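Local coordinates for 1-pyrroline-5-carboxylate dehydrogenase (PDB 1UZB), which probably oxidises the semialdehyde formed by ring opening of 1-pyrroline-5-carboxylate to glutamate, as an aldehyde dehydrogenase of proline breakdown, at residues Phe303-Tyr315 against Pro337-Leu349. Numbering follows the deposited sequence.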
loop_
_atom_site.group_PDB
_atom_site.type_symbol
_atom_site.label_atom_id
_atom_site.label_comp_id
_atom_site.label_asym_id
_atom_site.label_seq_id
_atom_site.Cartn_x
_atom_site.Cartn_y
_atom_site.Cartn_z
ATOM N N PHE A 303 22.213 1.502 38.615
ATOM C CA PHE A 303 22.488 0.309 39.411
ATOM C C PHE A 303 21.287 -0.287 40.132
ATOM O O PHE A 303 21.198 -1.505 40.284
ATOM C CB PHE A 303 23.604 0.605 40.415
ATOM C CG PHE A 303 24.915 1.001 39.778
ATOM C CD1 PHE A 303 25.804 1.829 40.458
ATOM C CD2 PHE A 303 25.271 0.539 38.511
ATOM C CE1 PHE A 303 27.023 2.192 39.896
ATOM C CE2 PHE A 303 26.496 0.898 37.937
ATOM C CZ PHE A 303 27.372 1.726 38.631
ATOM N N ASP A 304 20.364 0.554 40.588
ATOM C CA ASP A 304 19.189 0.034 41.274
ATOM C C ASP A 304 18.260 -0.649 40.279
ATOM O O ASP A 304 17.723 -1.725 40.549
ATOM C CB ASP A 304 18.451 1.153 42.009
ATOM C CG ASP A 304 19.265 1.721 43.152
ATOM O OD1 ASP A 304 19.838 0.920 43.922
ATOM O OD2 ASP A 304 19.326 2.962 43.284
ATOM N N LEU A 305 18.084 -0.024 39.121
ATOM C CA LEU A 305 17.237 -0.588 38.080
ATOM C C LEU A 305 17.838 -1.917 37.634
ATOM O O LEU A 305 17.125 -2.903 37.450
ATOM C CB LEU A 305 17.165 0.358 36.884
ATOM C CG LEU A 305 16.184 -0.045 35.780
ATOM C CD1 LEU A 305 14.755 0.238 36.235
ATOM C CD2 LEU A 305 16.498 0.730 34.512
ATOM N N ALA A 306 19.157 -1.939 37.466
ATOM C CA ALA A 306 19.851 -3.147 37.038
ATOM C C ALA A 306 19.697 -4.284 38.046
ATOM O O ALA A 306 19.379 -5.409 37.674
ATOM C CB ALA A 306 21.325 -2.850 36.815
ATOM N N ALA A 307 19.924 -3.993 39.322
ATOM C CA ALA A 307 19.814 -5.021 40.354
ATOM C C ALA A 307 18.422 -5.656 40.374
ATOM O O ALA A 307 18.285 -6.875 40.510
ATOM C CB ALA A 307 20.144 -4.428 41.722
ATOM N N GLU A 308 17.392 -4.830 40.234
ATOM C CA GLU A 308 16.020 -5.324 40.228
ATOM C C GLU A 308 15.789 -6.245 39.024
ATOM O O GLU A 308 15.237 -7.337 39.165
ATOM C CB GLU A 308 15.051 -4.137 40.188
ATOM C CG GLU A 308 13.596 -4.457 40.498
ATOM C CD GLU A 308 12.915 -5.258 39.413
ATOM O OE1 GLU A 308 13.147 -4.965 38.221
ATOM O OE2 GLU A 308 12.134 -6.171 39.751
ATOM N N GLY A 309 16.225 -5.799 37.845
ATOM C CA GLY A 309 16.057 -6.586 36.635
ATOM C C GLY A 309 16.833 -7.891 36.672
ATOM O O GLY A 309 16.388 -8.908 36.136
ATOM N N VAL A 310 18.003 -7.865 37.299
ATOM C CA VAL A 310 18.825 -9.058 37.421
ATOM C C VAL A 310 18.145 -10.070 38.338
ATOM O O VAL A 310 18.078 -11.254 38.021
ATOM C CB VAL A 310 20.219 -8.713 37.985
ATOM C CG1 VAL A 310 20.956 -9.983 38.379
ATOM C CG2 VAL A 310 21.011 -7.939 36.949
ATOM N N VAL A 311 17.628 -9.605 39.470
ATOM C CA VAL A 311 16.958 -10.501 40.402
ATOM C C VAL A 311 15.714 -11.129 39.768
ATOM O O VAL A 311 15.486 -12.333 39.905
ATOM C CB VAL A 311 16.607 -9.759 41.715
ATOM C CG1 VAL A 311 15.687 -10.607 42.575
ATOM C CG2 VAL A 311 17.894 -9.459 42.481
ATOM N N VAL A 312 14.922 -10.331 39.059
ATOM C CA VAL A 312 13.739 -10.858 38.387
ATOM C C VAL A 312 14.148 -11.891 37.332
ATOM O O VAL A 312 13.568 -12.975 37.246
ATOM C CB VAL A 312 12.940 -9.724 37.681
ATOM C CG1 VAL A 312 11.924 -10.315 36.714
ATOM C CG2 VAL A 312 12.230 -8.863 38.712
ATOM N N SER A 313 15.160 -11.551 36.542
ATOM C CA SER A 313 15.627 -12.432 35.474
ATOM C C SER A 313 16.266 -13.728 35.948
ATOM O O SER A 313 16.134 -14.766 35.297
ATOM C CB SER A 313 16.640 -11.699 34.592
ATOM O OG SER A 313 16.062 -10.568 33.966
ATOM N N ALA A 314 16.968 -13.660 37.073
ATOM C CA ALA A 314 17.664 -14.825 37.596
ATOM C C ALA A 314 16.815 -15.748 38.443
ATOM O O ALA A 314 16.988 -16.965 38.390
ATOM C CB ALA A 314 18.880 -14.378 38.404
ATOM N N TYR A 315 15.881 -15.183 39.203
ATOM C CA TYR A 315 15.089 -15.986 40.115
ATOM C C TYR A 315 13.608 -16.183 39.808
ATOM O O TYR A 315 12.926 -16.912 40.528
ATOM C CB TYR A 315 15.301 -15.445 41.534
ATOM C CG TYR A 315 16.770 -15.410 41.918
ATOM C CD1 TYR A 315 17.526 -16.581 41.973
ATOM C CD2 TYR A 315 17.417 -14.203 42.178
ATOM C CE1 TYR A 315 18.890 -16.551 42.276
ATOM C CE2 TYR A 315 18.779 -14.162 42.479
ATOM C CZ TYR A 315 19.508 -15.337 42.524
ATOM O OH TYR A 315 20.857 -15.286 42.805
ATOM N N PRO A 337 29.168 -1.897 43.293
ATOM C CA PRO A 337 27.831 -1.303 43.403
ATOM C C PRO A 337 26.672 -2.222 43.021
ATOM O O PRO A 337 25.665 -2.292 43.728
ATOM C CB PRO A 337 27.924 -0.074 42.489
ATOM C CG PRO A 337 29.366 0.274 42.527
ATOM C CD PRO A 337 30.015 -1.076 42.412
ATOM N N VAL A 338 26.810 -2.927 41.906
ATOM C CA VAL A 338 25.741 -3.804 41.459
ATOM C C VAL A 338 25.637 -5.083 42.281
ATOM O O VAL A 338 24.540 -5.493 42.652
ATOM C CB VAL A 338 25.899 -4.158 39.963
ATOM C CG1 VAL A 338 24.784 -5.099 39.525
ATOM C CG2 VAL A 338 25.858 -2.883 39.132
ATOM N N LEU A 339 26.771 -5.707 42.584
ATOM C CA LEU A 339 26.735 -6.939 43.357
ATOM C C LEU A 339 26.150 -6.708 44.744
ATOM O O LEU A 339 25.361 -7.511 45.229
ATOM C CB LEU A 339 28.133 -7.552 43.467
ATOM C CG LEU A 339 28.199 -8.893 44.206
ATOM C CD1 LEU A 339 27.214 -9.886 43.592
ATOM C CD2 LEU A 339 29.619 -9.439 44.137
ATOM N N GLU A 340 26.519 -5.602 45.381
ATOM C CA GLU A 340 25.991 -5.322 46.707
ATOM C C GLU A 340 24.470 -5.170 46.646
ATOM O O GLU A 340 23.758 -5.667 47.516
ATOM C CB GLU A 340 26.641 -4.058 47.287
ATOM C CG GLU A 340 26.326 -2.770 46.550
ATOM C CD GLU A 340 25.335 -1.897 47.296
ATOM O OE1 GLU A 340 24.223 -2.379 47.602
ATOM O OE2 GLU A 340 25.667 -0.726 47.578
ATOM N N ARG A 341 23.975 -4.496 45.613
ATOM C CA ARG A 341 22.537 -4.296 45.456
ATOM C C ARG A 341 21.807 -5.598 45.131
ATOM O O ARG A 341 20.708 -5.844 45.629
ATOM C CB ARG A 341 22.268 -3.257 44.366
ATOM C CG ARG A 341 22.604 -1.828 44.788
ATOM C CD ARG A 341 22.487 -0.861 43.623
ATOM N NE ARG A 341 22.603 0.536 44.038
ATOM C CZ ARG A 341 23.726 1.111 44.455
ATOM N NH1 ARG A 341 23.719 2.388 44.809
ATOM N NH2 ARG A 341 24.855 0.421 44.513
ATOM N N VAL A 342 22.418 -6.434 44.298
ATOM C CA VAL A 342 21.811 -7.713 43.938
ATOM C C VAL A 342 21.702 -8.612 45.172
ATOM O O VAL A 342 20.669 -9.243 45.398
ATOM C CB VAL A 342 22.629 -8.434 42.837
ATOM C CG1 VAL A 342 22.164 -9.880 42.693
ATOM C CG2 VAL A 342 22.466 -7.703 41.511
ATOM N N LEU A 343 22.761 -8.656 45.977
ATOM C CA LEU A 343 22.757 -9.479 47.181
ATOM C C LEU A 343 21.700 -9.015 48.176
ATOM O O LEU A 343 20.981 -9.831 48.748
ATOM C CB LEU A 343 24.137 -9.464 47.842
ATOM C CG LEU A 343 25.249 -10.166 47.059
ATOM C CD1 LEU A 343 26.578 -9.998 47.781
ATOM C CD2 LEU A 343 24.907 -11.645 46.896
ATOM N N LYS A 344 21.603 -7.703 48.374
ATOM C CA LYS A 344 20.625 -7.150 49.304
ATOM C C LYS A 344 19.199 -7.495 48.881
ATOM O O LYS A 344 18.356 -7.824 49.716
ATOM C CB LYS A 344 20.771 -5.628 49.394
ATOM C CG LYS A 344 22.126 -5.132 49.893
ATOM C CD LYS A 344 22.515 -5.730 51.239
ATOM C CE LYS A 344 23.299 -7.024 51.070
ATOM N NZ LYS A 344 24.545 -6.815 50.278
ATOM N N ARG A 345 18.934 -7.419 47.581
ATOM C CA ARG A 345 17.609 -7.727 47.055
ATOM C C ARG A 345 17.317 -9.223 47.102
ATOM O O ARG A 345 16.244 -9.641 47.527
ATOM C CB ARG A 345 17.483 -7.236 45.609
ATOM C CG ARG A 345 17.290 -5.737 45.458
ATOM C CD ARG A 345 17.272 -5.335 43.988
ATOM N NE ARG A 345 17.006 -3.910 43.805
ATOM C CZ ARG A 345 15.815 -3.343 43.965
ATOM N NH1 ARG A 345 14.765 -4.075 44.311
ATOM N NH2 ARG A 345 15.673 -2.036 43.784
ATOM N N ALA A 346 18.279 -10.027 46.667
ATOM C CA ALA A 346 18.103 -11.472 46.636
ATOM C C ALA A 346 17.910 -12.107 48.007
ATOM O O ALA A 346 17.174 -13.083 48.140
ATOM C CB ALA A 346 19.285 -12.126 45.924
ATOM N N GLU A 347 18.566 -11.567 49.029
ATOM C CA GLU A 347 18.435 -12.139 50.364
ATOM C C GLU A 347 17.068 -11.880 50.991
ATOM O O GLU A 347 16.720 -12.493 52.001
ATOM C CB GLU A 347 19.544 -11.612 51.284
ATOM C CG GLU A 347 19.511 -10.118 51.543
ATOM C CD GLU A 347 20.646 -9.661 52.444
ATOM O OE1 GLU A 347 20.746 -8.444 52.708
ATOM O OE2 GLU A 347 21.439 -10.518 52.889
ATOM N N ARG A 348 16.289 -10.982 50.392
ATOM C CA ARG A 348 14.962 -10.666 50.920
ATOM C C ARG A 348 13.858 -11.477 50.247
ATOM O O ARG A 348 12.690 -11.387 50.627
ATOM C CB ARG A 348 14.653 -9.175 50.750
ATOM C CG ARG A 348 15.638 -8.240 51.429
ATOM C CD ARG A 348 15.003 -6.882 51.680
ATOM N NE ARG A 348 14.380 -6.322 50.483
ATOM C CZ ARG A 348 15.047 -5.923 49.403
ATOM N NH1 ARG A 348 16.368 -6.021 49.362
ATOM N NH2 ARG A 348 14.389 -5.424 48.365
ATOM N N LEU A 349 14.230 -12.266 49.247
ATOM C CA LEU A 349 13.263 -13.079 48.520
ATOM C C LEU A 349 12.668 -14.187 49.385
ATOM O O LEU A 349 13.391 -14.903 50.078
ATOM C CB LEU A 349 13.925 -13.694 47.282
ATOM C CG LEU A 349 14.438 -12.731 46.209
ATOM C CD1 LEU A 349 15.189 -13.518 45.144
ATOM C CD2 LEU A 349 13.274 -11.963 45.595
HETATM O O HOH W 1 18.940 -1.865 44.500
HETATM O O HOH W 2 21.299 3.743 44.895
#
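Ala307 packs its methyl against the start of the Arg341 side chain, CB to CB 3.6 Å, where helices 303-315 and 337-346 cross at -50° with axes 8.7 Å apart. Alanine suits this point because its small CB also leaves room for CG2 of Val342, and the long arginines can run methylenes past it to polar ends. Arg345 is a knob in the hole formed by Asp304, Ala307, Glu308 and Val311; its chain, extended from CG to NE, lays the guanidinium with one face over Glu308 CB, 3.9 Å from Arg345 CZ. At one end, the ring of Phe303 is broad enough to meet both Pro337 CB and Val338 CG2, the latter 3.5 Å from Phe303 CD2. At the other, Leu349, in the turn after the helix, meets Val311 tip to tip and puts CD1 3.8 Å from Tyr315 CD2. Helix 303-315 is the crossover of a beta-alpha-beta unit joining parallel neighbours 293-297 and 325-331; Val310 and Val338 touch Ile295 and Val297, so both helices cover one side of the sheet. Arg341 NE donates to Asp304 OD1 (2.8 Å, 140°) from above the carboxylate plane, a salt bridge, while NH2 hydrogen-bonds Pro337 O. A leucine in place of Arg341 would probably leave Asp304 without its ionic mate across the contact. Waters bridge OD1 to Arg345 NE and OD2 to Arg341 NH1: apolar groups fill the buried side, and charges stay at the exposed Asp304 margin.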